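PDB 6NWZ: carbohydrate deacetylase Agd3 from Neosartorya fumigata, which probably removes acetyl groups from the exopolysaccharide galactosaminogalactan, a modification required for biofilm formation by the fungus. Local coordinates for residues M212-F218 with L229-W233; V164-L169 with W222-Y228; V29-D33 with A80-Y85; D120-G124 with H171-T175. All blocks are in the same frame, centred on the assembly; numbering follows the deposited sequence.

Interaction 1: M212-F218 with L229-W233; sequences MAFFIGF and LQHAW
An aromatic cluster of F214, F218 and W233 joins the end of a strand, and the loop after it, to a helix. The edge of the W233 indole is turned toward the faces of both phenylalanines, each time as an offset edge-to-face pair. The centroid of its five-membered ring lies 5.9 Å from that of F214, with the planes at 73°. For F218 the centroids are 5.6 Å apart and the planes at 76°. W233 NE1 is the indole atom nearest F218 CE2, at 3.9 Å. The first torsion of W233 (chi1 69°) sets CG between its own backbone N and carbonyl carbon, turning the indole toward this pair. M212 crosses the root of that side chain, with SD 3.6 Å from W233 CB. On the next turn back, L229 packs its CB against F218 CZ at 3.8 Å, while A232 CB sits at the edge of the F214 ring. The F119 ring also meets that of F218, and F147 covers L229 and A232. Strand 212-214 and helix 229-233 run nearly antiparallel. This is helix-on-sheet packing in the buried core of an alpha/beta domain, within the CBM87 region.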
loop_
_atom_site.group_PDB
_atom_site.type_symbol
_atom_site.label_atom_id
_atom_site.label_comp_id
_atom_site.label_asym_id
_atom_site.label_seq_id
_atom_site.Cartn_x
_atom_site.Cartn_y
_atom_site.Cartn_z
ATOM N N MET A 212 7.838 7.629 -24.816
ATOM C CA MET A 212 7.857 6.251 -24.338
ATOM C C MET A 212 6.507 5.624 -24.665
ATOM O O MET A 212 5.462 6.153 -24.269
ATOM C CB MET A 212 8.156 6.186 -22.835
ATOM C CG MET A 212 8.033 4.786 -22.242
ATOM S SD MET A 212 8.518 4.641 -20.506
ATOM C CE MET A 212 10.294 4.814 -20.609
ATOM N N ALA A 213 6.531 4.508 -25.396
ATOM C CA ALA A 213 5.325 3.873 -25.914
ATOM C C ALA A 213 5.231 2.439 -25.417
ATOM O O ALA A 213 6.190 1.669 -25.542
ATOM C CB ALA A 213 5.301 3.895 -27.447
ATOM N N PHE A 214 4.068 2.080 -24.877
ATOM C CA PHE A 214 3.796 0.739 -24.374
ATOM C C PHE A 214 2.772 0.064 -25.280
ATOM O O PHE A 214 1.639 0.543 -25.407
ATOM C CB PHE A 214 3.283 0.786 -22.934
ATOM C CG PHE A 214 4.362 1.000 -21.903
ATOM C CD1 PHE A 214 4.784 2.275 -21.575
ATOM C CD2 PHE A 214 4.939 -0.079 -21.248
ATOM C CE1 PHE A 214 5.767 2.474 -20.623
ATOM C CE2 PHE A 214 5.924 0.112 -20.296
ATOM C CZ PHE A 214 6.339 1.390 -19.983
ATOM N N PHE A 215 3.167 -1.045 -25.901
ATOM C CA PHE A 215 2.289 -1.832 -26.766
ATOM C C PHE A 215 1.450 -2.834 -25.981
ATOM O O PHE A 215 1.253 -3.973 -26.418
ATOM C CB PHE A 215 3.124 -2.541 -27.828
ATOM C CG PHE A 215 3.996 -1.617 -28.630
ATOM C CD1 PHE A 215 3.497 -0.419 -29.119
ATOM C CD2 PHE A 215 5.321 -1.941 -28.886
ATOM C CE1 PHE A 215 4.303 0.437 -29.857
ATOM C CE2 PHE A 215 6.131 -1.089 -29.623
ATOM C CZ PHE A 215 5.620 0.100 -30.108
ATOM N N ILE A 216 0.947 -2.434 -24.814
ATOM C CA ILE A 216 0.136 -3.298 -23.967
ATOM C C ILE A 216 -0.848 -2.417 -23.212
ATOM O O ILE A 216 -0.565 -1.251 -22.923
ATOM C CB ILE A 216 1.017 -4.135 -23.005
ATOM C CG1 ILE A 216 0.160 -5.059 -22.140
ATOM C CG2 ILE A 216 1.891 -3.235 -22.132
ATOM C CD1 ILE A 216 0.969 -5.988 -21.273
ATOM N N GLY A 217 -2.026 -2.968 -22.923
ATOM C CA GLY A 217 -3.009 -2.231 -22.152
ATOM C C GLY A 217 -2.634 -2.142 -20.682
ATOM O O GLY A 217 -1.885 -2.961 -20.152
ATOM N N PHE A 218 -3.169 -1.119 -20.020
ATOM C CA PHE A 218 -2.969 -0.906 -18.594
ATOM C C PHE A 218 -4.292 -1.034 -17.844
ATOM O O PHE A 218 -5.352 -0.668 -18.360
ATOM C CB PHE A 218 -2.348 0.467 -18.329
ATOM C CG PHE A 218 -0.851 0.473 -18.405
ATOM C CD1 PHE A 218 -0.201 0.279 -19.609
ATOM C CD2 PHE A 218 -0.094 0.684 -17.267
ATOM C CE1 PHE A 218 1.182 0.290 -19.674
ATOM C CE2 PHE A 218 1.286 0.698 -17.325
ATOM C CZ PHE A 218 1.925 0.500 -18.529
ATOM N N LEU A 229 4.612 -1.960 -14.082
ATOM C CA LEU A 229 5.134 -1.249 -15.242
ATOM C C LEU A 229 5.095 0.259 -15.047
ATOM O O LEU A 229 5.968 0.969 -15.559
ATOM C CB LEU A 229 4.343 -1.639 -16.491
ATOM C CG LEU A 229 4.367 -3.112 -16.905
ATOM C CD1 LEU A 229 3.514 -3.320 -18.142
ATOM C CD2 LEU A 229 5.790 -3.594 -17.154
ATOM N N GLN A 230 4.106 0.766 -14.308
ATOM C CA GLN A 230 3.880 2.208 -14.274
ATOM C C GLN A 230 5.066 2.957 -13.684
ATOM O O GLN A 230 5.261 4.140 -13.984
ATOM C CB GLN A 230 2.611 2.520 -13.489
ATOM C CG GLN A 230 2.670 2.109 -12.035
ATOM C CD GLN A 230 1.381 2.407 -11.303
ATOM O OE1 GLN A 230 0.482 3.054 -11.844
ATOM N NE2 GLN A 230 1.281 1.932 -10.066
ATOM N N HIS A 231 5.875 2.289 -12.859
ATOM C CA HIS A 231 7.035 2.944 -12.269
ATOM C C HIS A 231 8.109 3.252 -13.302
ATOM O O HIS A 231 8.955 4.122 -13.067
ATOM C CB HIS A 231 7.598 2.077 -11.145
ATOM C CG HIS A 231 6.614 1.812 -10.051
ATOM N ND1 HIS A 231 6.231 2.780 -9.147
ATOM C CD2 HIS A 231 5.922 0.695 -9.723
ATOM C CE1 HIS A 231 5.352 2.268 -8.304
ATOM N NE2 HIS A 231 5.147 1.004 -8.632
ATOM N N ALA A 232 8.090 2.569 -14.445
ATOM C CA ALA A 232 9.037 2.894 -15.502
ATOM C C ALA A 232 8.680 4.218 -16.168
ATOM O O ALA A 232 9.521 5.117 -16.272
ATOM C CB ALA A 232 9.087 1.761 -16.525
ATOM N N TRP A 233 7.426 4.370 -16.613
ATOM C CA TRP A 233 7.086 5.574 -17.362
ATOM C C TRP A 233 6.937 6.793 -16.459
ATOM O O TRP A 233 7.179 7.915 -16.911
ATOM C CB TRP A 233 5.823 5.358 -18.213
ATOM C CG TRP A 233 4.507 5.190 -17.489
ATOM C CD1 TRP A 233 3.844 4.018 -17.267
ATOM C CD2 TRP A 233 3.674 6.230 -16.947
ATOM N NE1 TRP A 233 2.664 4.259 -16.602
ATOM C CE2 TRP A 233 2.536 5.607 -16.393
ATOM C CE3 TRP A 233 3.785 7.622 -16.864
ATOM C CZ2 TRP A 233 1.518 6.327 -15.766
ATOM C CZ3 TRP A 233 2.773 8.336 -16.237
ATOM C CH2 TRP A 233 1.655 7.687 -15.698
#

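Interaction 2: V164-L169 with W222-Y228; sequences VSTEGL and WSATSNY
The first turn of helix 224-237 packs against a short, weakly bonded strand and the beta turn that follows it. T225 meets S165 here. T225 OG1 donates to the backbone S165 O in a bond modelled at 2.5 Å. That is very short, and the exact length is doubtful at this resolution. T225 OG1 is anti to the carbonyl carbon and beside the backbone N (chi1 -80°), which brings it to the strand. Beside it V164 packs over the helix, with CG1 3.7 Å from Y228 CD2.

L169 fits its two methyl branches to different partners. CD1 lies 3.6 Å from S223 OG and also touches S226 OG and T225 CG2. CD2 lies 3.6 Å from W222 CZ2 of the indole. The six-membered end of that indole points its edge at the turn, where G168 O is 3.7 Å from CZ2 and E167 O is close to CH2.

The turn from T166 to L169 is a type II beta turn with G168 at its third position, the usual glycine site. An ST turn overlaps it: S165 OG accepts from E167 N at 3.2 Å, and it also bonds E142. On the helix side S223 is the N-cap residue, and its OG accepts from S226 N at 3.1 Å. N227 ND2 bonds S223 O and also T220 O, tying the helix start to the preceding loop. The W222 side chain lies about 8 Å from that of the zinc ligand D530.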
loop_
_atom_site.group_PDB
_atom_site.type_symbol
_atom_site.label_atom_id
_atom_site.label_comp_id
_atom_site.label_asym_id
_atom_site.label_seq_id
_atom_site.Cartn_x
_atom_site.Cartn_y
_atom_site.Cartn_z
ATOM N N VAL A 164 7.167 -10.777 -15.703
ATOM C CA VAL A 164 5.842 -10.566 -15.140
ATOM C C VAL A 164 4.807 -11.081 -16.137
ATOM O O VAL A 164 5.119 -11.397 -17.286
ATOM C CB VAL A 164 5.570 -9.086 -14.793
ATOM C CG1 VAL A 164 6.512 -8.609 -13.689
ATOM C CG2 VAL A 164 5.686 -8.216 -16.035
ATOM N N SER A 165 3.561 -11.159 -15.679
ATOM C CA SER A 165 2.493 -11.766 -16.458
ATOM C C SER A 165 1.712 -10.717 -17.237
ATOM O O SER A 165 1.431 -9.630 -16.730
ATOM C CB SER A 165 1.539 -12.538 -15.547
ATOM O OG SER A 165 0.421 -13.005 -16.277
ATOM N N THR A 166 1.357 -11.057 -18.477
ATOM C CA THR A 166 0.495 -10.220 -19.300
ATOM C C THR A 166 -0.910 -10.783 -19.430
ATOM O O THR A 166 -1.729 -10.207 -20.155
ATOM C CB THR A 166 1.088 -10.037 -20.702
ATOM O OG1 THR A 166 1.206 -11.314 -21.345
ATOM C CG2 THR A 166 2.449 -9.376 -20.623
ATOM N N GLU A 167 -1.202 -11.895 -18.762
ATOM C CA GLU A 167 -2.495 -12.546 -18.910
ATOM C C GLU A 167 -3.613 -11.582 -18.535
ATOM O O GLU A 167 -3.604 -10.986 -17.455
ATOM C CB GLU A 167 -2.545 -13.806 -18.046
ATOM C CG GLU A 167 -3.794 -14.651 -18.220
ATOM C CD GLU A 167 -3.650 -16.025 -17.587
ATOM O OE1 GLU A 167 -2.511 -16.536 -17.535
ATOM O OE2 GLU A 167 -4.669 -16.592 -17.138
ATOM N N GLY A 168 -4.563 -11.410 -19.451
ATOM C CA GLY A 168 -5.652 -10.483 -19.263
ATOM C C GLY A 168 -5.418 -9.104 -19.836
ATOM O O GLY A 168 -6.376 -8.337 -19.974
ATOM N N LEU A 169 -4.179 -8.762 -20.166
ATOM C CA LEU A 169 -3.852 -7.480 -20.771
ATOM C C LEU A 169 -3.622 -7.697 -22.260
ATOM O O LEU A 169 -2.689 -8.408 -22.649
ATOM C CB LEU A 169 -2.612 -6.868 -20.119
ATOM C CG LEU A 169 -2.654 -6.615 -18.612
ATOM C CD1 LEU A 169 -1.309 -6.091 -18.112
ATOM C CD2 LEU A 169 -3.772 -5.644 -18.273
ATOM N N TRP A 222 -6.953 -3.852 -11.313
ATOM C CA TRP A 222 -6.860 -5.273 -10.994
ATOM C C TRP A 222 -5.510 -5.904 -11.294
ATOM O O TRP A 222 -5.209 -6.952 -10.712
ATOM C CB TRP A 222 -7.946 -6.072 -11.738
ATOM C CG TRP A 222 -7.830 -6.042 -13.239
ATOM C CD1 TRP A 222 -8.493 -5.211 -14.095
ATOM C CD2 TRP A 222 -7.003 -6.883 -14.057
ATOM N NE1 TRP A 222 -8.129 -5.480 -15.394
ATOM C CE2 TRP A 222 -7.214 -6.500 -15.398
ATOM C CE3 TRP A 222 -6.104 -7.922 -13.788
ATOM C CZ2 TRP A 222 -6.558 -7.115 -16.463
ATOM C CZ3 TRP A 222 -5.451 -8.529 -14.848
ATOM C CH2 TRP A 222 -5.683 -8.126 -16.168
ATOM N N SER A 223 -4.689 -5.321 -12.162
ATOM C CA SER A 223 -3.478 -5.981 -12.637
ATOM C C SER A 223 -2.277 -5.540 -11.811
ATOM O O SER A 223 -1.955 -4.347 -11.757
ATOM C CB SER A 223 -3.245 -5.682 -14.118
ATOM O OG SER A 223 -1.968 -6.132 -14.531
ATOM N N ALA A 224 -1.612 -6.506 -11.174
ATOM C CA ALA A 224 -0.352 -6.200 -10.506
ATOM C C ALA A 224 0.730 -5.836 -11.518
ATOM O O ALA A 224 1.570 -4.968 -11.248
ATOM C CB ALA A 224 0.086 -7.377 -9.638
ATOM N N THR A 225 0.720 -6.477 -12.694
ATOM C CA THR A 225 1.698 -6.150 -13.731
ATOM C C THR A 225 1.629 -4.677 -14.115
ATOM O O THR A 225 2.664 -4.012 -14.244
ATOM C CB THR A 225 1.484 -7.035 -14.964
ATOM O OG1 THR A 225 2.071 -8.324 -14.742
ATOM C CG2 THR A 225 2.119 -6.418 -16.202
ATOM N N SER A 226 0.414 -4.144 -14.289
ATOM C CA SER A 226 0.264 -2.731 -14.630
ATOM C C SER A 226 0.844 -1.837 -13.541
ATOM O O SER A 226 1.530 -0.850 -13.837
ATOM C CB SER A 226 -1.208 -2.400 -14.870
ATOM O OG SER A 226 -1.739 -3.180 -15.927
ATOM N N ASN A 227 0.585 -2.171 -12.272
ATOM C CA ASN A 227 1.172 -1.420 -11.167
ATOM C C ASN A 227 2.687 -1.575 -11.099
ATOM O O ASN A 227 3.353 -0.727 -10.497
ATOM C CB ASN A 227 0.545 -1.853 -9.841
ATOM C CG ASN A 227 -0.843 -1.284 -9.644
ATOM O OD1 ASN A 227 -1.007 -0.213 -9.059
ATOM N ND2 ASN A 227 -1.850 -1.995 -10.134
ATOM N N TYR A 228 3.239 -2.636 -11.690
ATOM C CA TYR A 228 4.688 -2.777 -11.789
ATOM C C TYR A 228 5.251 -1.916 -12.912
ATOM O O TYR A 228 6.253 -1.216 -12.728
ATOM C CB TYR A 228 5.056 -4.243 -12.018
ATOM C CG TYR A 228 6.520 -4.493 -12.324
ATOM C CD1 TYR A 228 7.493 -4.295 -11.356
ATOM C CD2 TYR A 228 6.927 -4.957 -13.573
ATOM C CE1 TYR A 228 8.828 -4.534 -11.620
ATOM C CE2 TYR A 228 8.267 -5.200 -13.847
ATOM C CZ TYR A 228 9.213 -4.985 -12.862
ATOM O OH TYR A 228 10.553 -5.218 -13.102
#

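Interaction 3: V29-D33 with A80-Y85; sequences VIAKD and AAEVSY
K32 lies over one face of the Y85 ring. Its NZ stands 3.9 Å from the ring centroid and 20° off the normal, a cation-pi contact. Its CD makes a CH-pi contact with the same ring, 3.7 Å from the centroid. NZ also donates to the backbone S84 O at 2.8 Å, tilted out of the carbonyl plane. A bend at chi3 (-53°) lets the lysine chain follow the ring and still bring NZ to that carbonyl. Lysine and tyrosine lie alongside each other, head to tail. K32 CB lies by Y85 OH, while NZ stands over the face toward CD2.

V83 packs beside the lysine. Its CA touches K32 CG, and its CG1 lies 3.7 Å from I30 CG2 and also meets the backbone of A31.

Further back the strands themselves join. A80 N donates to I30 O at 3.1 Å, part of the parallel pairing of strands 22-31 and 76-80. Past A80 the chain loops out through A81 and E82 and returns at V83. A water bridges the strand ends: it accepts from K32 N at 2.9 Å and donates to A80 O. A81, E82 and V83 all have positive phi, which turns the chain from A80 round to S84. Y85 is held at its far end by a hydrogen bond from its OH to V56 O.

The lysine ammonium thus has a carbonyl and an aromatic face as partners in the contact, which should suit a positive charge without a carboxylate among them.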
loop_
_atom_site.group_PDB
_atom_site.type_symbol
_atom_site.label_atom_id
_atom_site.label_comp_id
_atom_site.label_asym_id
_atom_site.label_seq_id
_atom_site.Cartn_x
_atom_site.Cartn_y
_atom_site.Cartn_z
ATOM N N VAL A 29 -2.681 14.416 -18.260
ATOM C CA VAL A 29 -3.175 13.078 -18.566
ATOM C C VAL A 29 -4.343 13.216 -19.528
ATOM O O VAL A 29 -5.355 13.846 -19.200
ATOM C CB VAL A 29 -3.591 12.318 -17.297
ATOM C CG1 VAL A 29 -4.256 11.009 -17.667
ATOM C CG2 VAL A 29 -2.382 12.072 -16.410
ATOM N N ILE A 30 -4.205 12.620 -20.711
ATOM C CA ILE A 30 -5.198 12.699 -21.777
ATOM C C ILE A 30 -5.766 11.305 -21.996
ATOM O O ILE A 30 -5.017 10.356 -22.253
ATOM C CB ILE A 30 -4.590 13.259 -23.073
ATOM C CG1 ILE A 30 -4.063 14.680 -22.843
ATOM C CG2 ILE A 30 -5.612 13.233 -24.196
ATOM C CD1 ILE A 30 -3.327 15.258 -24.026
ATOM N N ALA A 31 -7.089 11.180 -21.899
ATOM C CA ALA A 31 -7.750 9.891 -22.044
ATOM C C ALA A 31 -9.167 10.116 -22.555
ATOM O O ALA A 31 -9.640 11.250 -22.653
ATOM C CB ALA A 31 -7.754 9.114 -20.722
ATOM N N LYS A 32 -9.846 9.014 -22.884
ATOM C CA LYS A 32 -11.193 9.118 -23.438
ATOM C C LYS A 32 -12.247 9.267 -22.346
ATOM O O LYS A 32 -13.208 10.025 -22.506
ATOM C CB LYS A 32 -11.503 7.900 -24.311
ATOM C CG LYS A 32 -10.453 7.633 -25.374
ATOM C CD LYS A 32 -11.015 6.880 -26.569
ATOM C CE LYS A 32 -11.725 5.610 -26.155
ATOM N NZ LYS A 32 -12.266 4.898 -27.342
ATOM N N ASP A 33 -12.086 8.550 -21.237
ATOM C CA ASP A 33 -13.036 8.583 -20.136
ATOM C C ASP A 33 -12.266 8.452 -18.830
ATOM O O ASP A 33 -11.044 8.269 -18.819
ATOM C CB ASP A 33 -14.088 7.475 -20.273
ATOM C CG ASP A 33 -13.471 6.119 -20.573
ATOM O OD1 ASP A 33 -13.098 5.873 -21.739
ATOM O OD2 ASP A 33 -13.343 5.303 -19.638
ATOM N N ALA A 80 -3.580 7.830 -23.309
ATOM C CA ALA A 80 -4.003 6.439 -23.276
ATOM C C ALA A 80 -4.758 6.105 -24.557
ATOM O O ALA A 80 -5.776 6.736 -24.864
ATOM C CB ALA A 80 -4.875 6.170 -22.050
ATOM N N ALA A 81 -4.247 5.121 -25.303
ATOM C CA ALA A 81 -4.906 4.583 -26.495
ATOM C C ALA A 81 -5.092 5.639 -27.583
ATOM O O ALA A 81 -6.015 5.544 -28.396
ATOM C CB ALA A 81 -6.252 3.940 -26.141
ATOM N N GLU A 82 -4.217 6.648 -27.609
ATOM C CA GLU A 82 -4.264 7.731 -28.594
ATOM C C GLU A 82 -5.624 8.421 -28.651
ATOM O O GLU A 82 -5.968 9.010 -29.682
ATOM C CB GLU A 82 -3.892 7.228 -29.995
ATOM C CG GLU A 82 -2.433 6.890 -30.185
ATOM C CD GLU A 82 -2.175 6.163 -31.493
ATOM O OE1 GLU A 82 -2.645 5.016 -31.644
ATOM O OE2 GLU A 82 -1.501 6.736 -32.372
ATOM N N VAL A 83 -6.386 8.383 -27.552
ATOM C CA VAL A 83 -7.798 8.769 -27.497
ATOM C C VAL A 83 -8.489 8.480 -28.827
ATOM O O VAL A 83 -9.054 9.376 -29.468
ATOM C CB VAL A 83 -7.980 10.240 -27.066
ATOM C CG1 VAL A 83 -7.590 10.392 -25.612
ATOM C CG2 VAL A 83 -7.182 11.214 -27.929
ATOM N N SER A 84 -8.465 7.214 -29.232
ATOM C CA SER A 84 -8.924 6.791 -30.547
ATOM C C SER A 84 -10.342 6.238 -30.488
ATOM O O SER A 84 -10.688 5.464 -29.589
ATOM C CB SER A 84 -7.989 5.734 -31.131
ATOM O OG SER A 84 -8.501 5.245 -32.356
ATOM N N TYR A 85 -11.154 6.632 -31.464
ATOM C CA TYR A 85 -12.513 6.136 -31.618
ATOM C C TYR A 85 -12.697 5.596 -33.029
ATOM O O TYR A 85 -11.948 5.935 -33.948
ATOM C CB TYR A 85 -13.555 7.228 -31.364
ATOM C CG TYR A 85 -13.587 7.788 -29.963
ATOM C CD1 TYR A 85 -12.713 8.797 -29.573
ATOM C CD2 TYR A 85 -14.521 7.339 -29.042
ATOM C CE1 TYR A 85 -12.757 9.325 -28.296
ATOM C CE2 TYR A 85 -14.575 7.859 -27.766
ATOM C CZ TYR A 85 -13.693 8.849 -27.396
ATOM O OH TYR A 85 -13.753 9.361 -26.121
HETATM O O HOH W 1 -8.047 6.818 -23.520
#

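Interaction 4: D120-G124 with H171-T175; sequences DVYPG and HYPAT
The loop segment 120-124 runs in roughly the same direction as 171-175, which ends in a strand, with P123 CA 6.1 Å from A174 CA and Y122 CA 6.6 Å from Y172 CA. They are joined through side chains, without a hydrogen bond between them. The main contact is a T-shaped pair. Y122 turns its edge toward the face of Y172, with the ring centroids 5.0 Å apart and the planes at 77°. The leading edge atom is Y122 CD1, which lies 3.4 Å from Y172 CD2, over the rim of the ring and not its centre.

The Y122 ring is set by its first torsion. CG is opposite the backbone N (chi1 179°) and beside the carbonyl carbon, to which P123 is joined. The proline CD therefore packs on a face of the Y122 ring. The same CD touches the other tyrosine, 3.5 Å from Y172 CB. P123 thus packs alongside the pair, touching both side chains. Its CB then reaches the methyl of A174, at 3.6 Å, and continues the apolar seam.

Neighbours complete the packing. W170 meets Y172 edge-to-face, and A131 touches both Y122 and P123. The backbone of Y172 bonds to that of F215, and A174 packs on the F215 ring. A174 begins strand 174-176, which pairs antiparallel with strand 129-131. The contact therefore closes the loop after parallel strand 115-119 against this small two-stranded sheet. It is aromatic and proline packing between a strand-end loop and a neighbouring sheet, away from the zinc sites.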
loop_
_atom_site.group_PDB
_atom_site.type_symbol
_atom_site.label_atom_id
_atom_site.label_comp_id
_atom_site.label_asym_id
_atom_site.label_seq_id
_atom_site.Cartn_x
_atom_site.Cartn_y
_atom_site.Cartn_z
ATOM N N ASP A 120 -1.149 1.497 -24.134
ATOM C CA ASP A 120 -2.321 0.901 -24.777
ATOM C C ASP A 120 -2.461 1.395 -26.216
ATOM O O ASP A 120 -3.557 1.705 -26.685
ATOM C CB ASP A 120 -3.596 1.164 -23.970
ATOM C CG ASP A 120 -4.750 0.277 -24.393
ATOM O OD1 ASP A 120 -4.504 -0.736 -25.082
ATOM O OD2 ASP A 120 -5.905 0.601 -24.045
ATOM N N VAL A 121 -1.336 1.462 -26.928
ATOM C CA VAL A 121 -1.313 1.896 -28.318
ATOM C C VAL A 121 -0.850 0.743 -29.199
ATOM O O VAL A 121 -0.088 -0.133 -28.775
ATOM C CB VAL A 121 -0.416 3.139 -28.526
ATOM C CG1 VAL A 121 -0.949 4.318 -27.726
ATOM C CG2 VAL A 121 1.027 2.837 -28.149
ATOM N N TYR A 122 -1.332 0.750 -30.436
ATOM C CA TYR A 122 -0.966 -0.268 -31.414
ATOM C C TYR A 122 0.334 0.133 -32.103
ATOM O O TYR A 122 0.490 1.300 -32.479
ATOM C CB TYR A 122 -2.091 -0.437 -32.440
ATOM C CG TYR A 122 -1.816 -1.453 -33.531
ATOM C CD1 TYR A 122 -2.076 -2.806 -33.334
ATOM C CD2 TYR A 122 -1.315 -1.055 -34.766
ATOM C CE1 TYR A 122 -1.828 -3.740 -34.340
ATOM C CE2 TYR A 122 -1.066 -1.978 -35.774
ATOM C CZ TYR A 122 -1.325 -3.316 -35.557
ATOM O OH TYR A 122 -1.078 -4.226 -36.561
ATOM N N PRO A 123 1.290 -0.794 -32.274
ATOM C CA PRO A 123 2.584 -0.421 -32.869
ATOM C C PRO A 123 2.453 0.074 -34.300
ATOM O O PRO A 123 2.070 -0.674 -35.204
ATOM C CB PRO A 123 3.397 -1.719 -32.795
ATOM C CG PRO A 123 2.385 -2.807 -32.680
ATOM C CD PRO A 123 1.237 -2.219 -31.914
ATOM N N GLY A 124 2.780 1.345 -34.507
ATOM C CA GLY A 124 2.696 1.953 -35.810
ATOM C C GLY A 124 3.872 2.868 -36.063
ATOM O O GLY A 124 4.789 2.973 -35.240
ATOM N N HIS A 171 -2.182 -7.072 -25.726
ATOM C CA HIS A 171 -0.965 -6.424 -26.204
ATOM C C HIS A 171 -0.731 -6.786 -27.668
ATOM O O HIS A 171 -1.470 -7.571 -28.265
ATOM C CB HIS A 171 0.241 -6.798 -25.340
ATOM C CG HIS A 171 0.404 -8.270 -25.132
ATOM N ND1 HIS A 171 -0.284 -8.964 -24.159
ATOM C CD2 HIS A 171 1.181 -9.181 -25.766
ATOM C CE1 HIS A 171 0.062 -10.239 -24.202
ATOM N NE2 HIS A 171 0.946 -10.398 -25.171
ATOM N N TYR A 172 0.303 -6.186 -28.257
ATOM C CA TYR A 172 0.625 -6.390 -29.668
ATOM C C TYR A 172 2.131 -6.569 -29.806
ATOM O O TYR A 172 2.889 -5.589 -29.720
ATOM C CB TYR A 172 0.149 -5.226 -30.532
ATOM C CG TYR A 172 -1.275 -4.785 -30.284
ATOM C CD1 TYR A 172 -1.563 -3.833 -29.314
ATOM C CD2 TYR A 172 -2.329 -5.306 -31.027
ATOM C CE1 TYR A 172 -2.857 -3.417 -29.081
ATOM C CE2 TYR A 172 -3.633 -4.894 -30.800
ATOM C CZ TYR A 172 -3.889 -3.947 -29.823
ATOM O OH TYR A 172 -5.177 -3.522 -29.579
ATOM N N PRO A 173 2.602 -7.797 -30.006
ATOM C CA PRO A 173 4.030 -8.006 -30.266
ATOM C C PRO A 173 4.490 -7.179 -31.456
ATOM O O PRO A 173 3.847 -7.157 -32.507
ATOM C CB PRO A 173 4.117 -9.508 -30.545
ATOM C CG PRO A 173 2.965 -10.086 -29.783
ATOM C CD PRO A 173 1.865 -9.066 -29.887
ATOM N N ALA A 174 5.610 -6.482 -31.282
ATOM C CA ALA A 174 6.036 -5.453 -32.217
ATOM C C ALA A 174 7.472 -5.685 -32.662
ATOM O O ALA A 174 8.204 -6.502 -32.095
ATOM C CB ALA A 174 5.903 -4.058 -31.595
ATOM N N THR A 175 7.868 -4.927 -33.686
ATOM C CA THR A 175 9.223 -4.954 -34.227
ATOM C C THR A 175 9.683 -3.528 -34.492
ATOM O O THR A 175 9.027 -2.797 -35.241
ATOM C CB THR A 175 9.280 -5.774 -35.517
ATOM O OG1 THR A 175 8.870 -7.119 -35.243
ATOM C CG2 THR A 175 10.693 -5.774 -36.086
#

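How the interactions relate
Interactions 1 and 2 share helix 224-237 and their centres are 11 Å apart. They touch where F218 CA lies 3.7 Å from S226 OG and where I216 CD1 meets T166 CG2. Interaction 4 joins interaction 1 through F215, whose O lies 3.0 Å from Y172 N in a probable hydrogen bond. Interaction 3 meets interaction 4 where A81 CB packs 3.5 Å from D120 O. It does not touch interaction 1, though both reach connected strands. All four lie within the CBM87 range. Interaction 2 is the one nearest a bound zinc, with the W222 side chain about 11 Å from it. Interactions 3 and 4 lie away from the annotated sites.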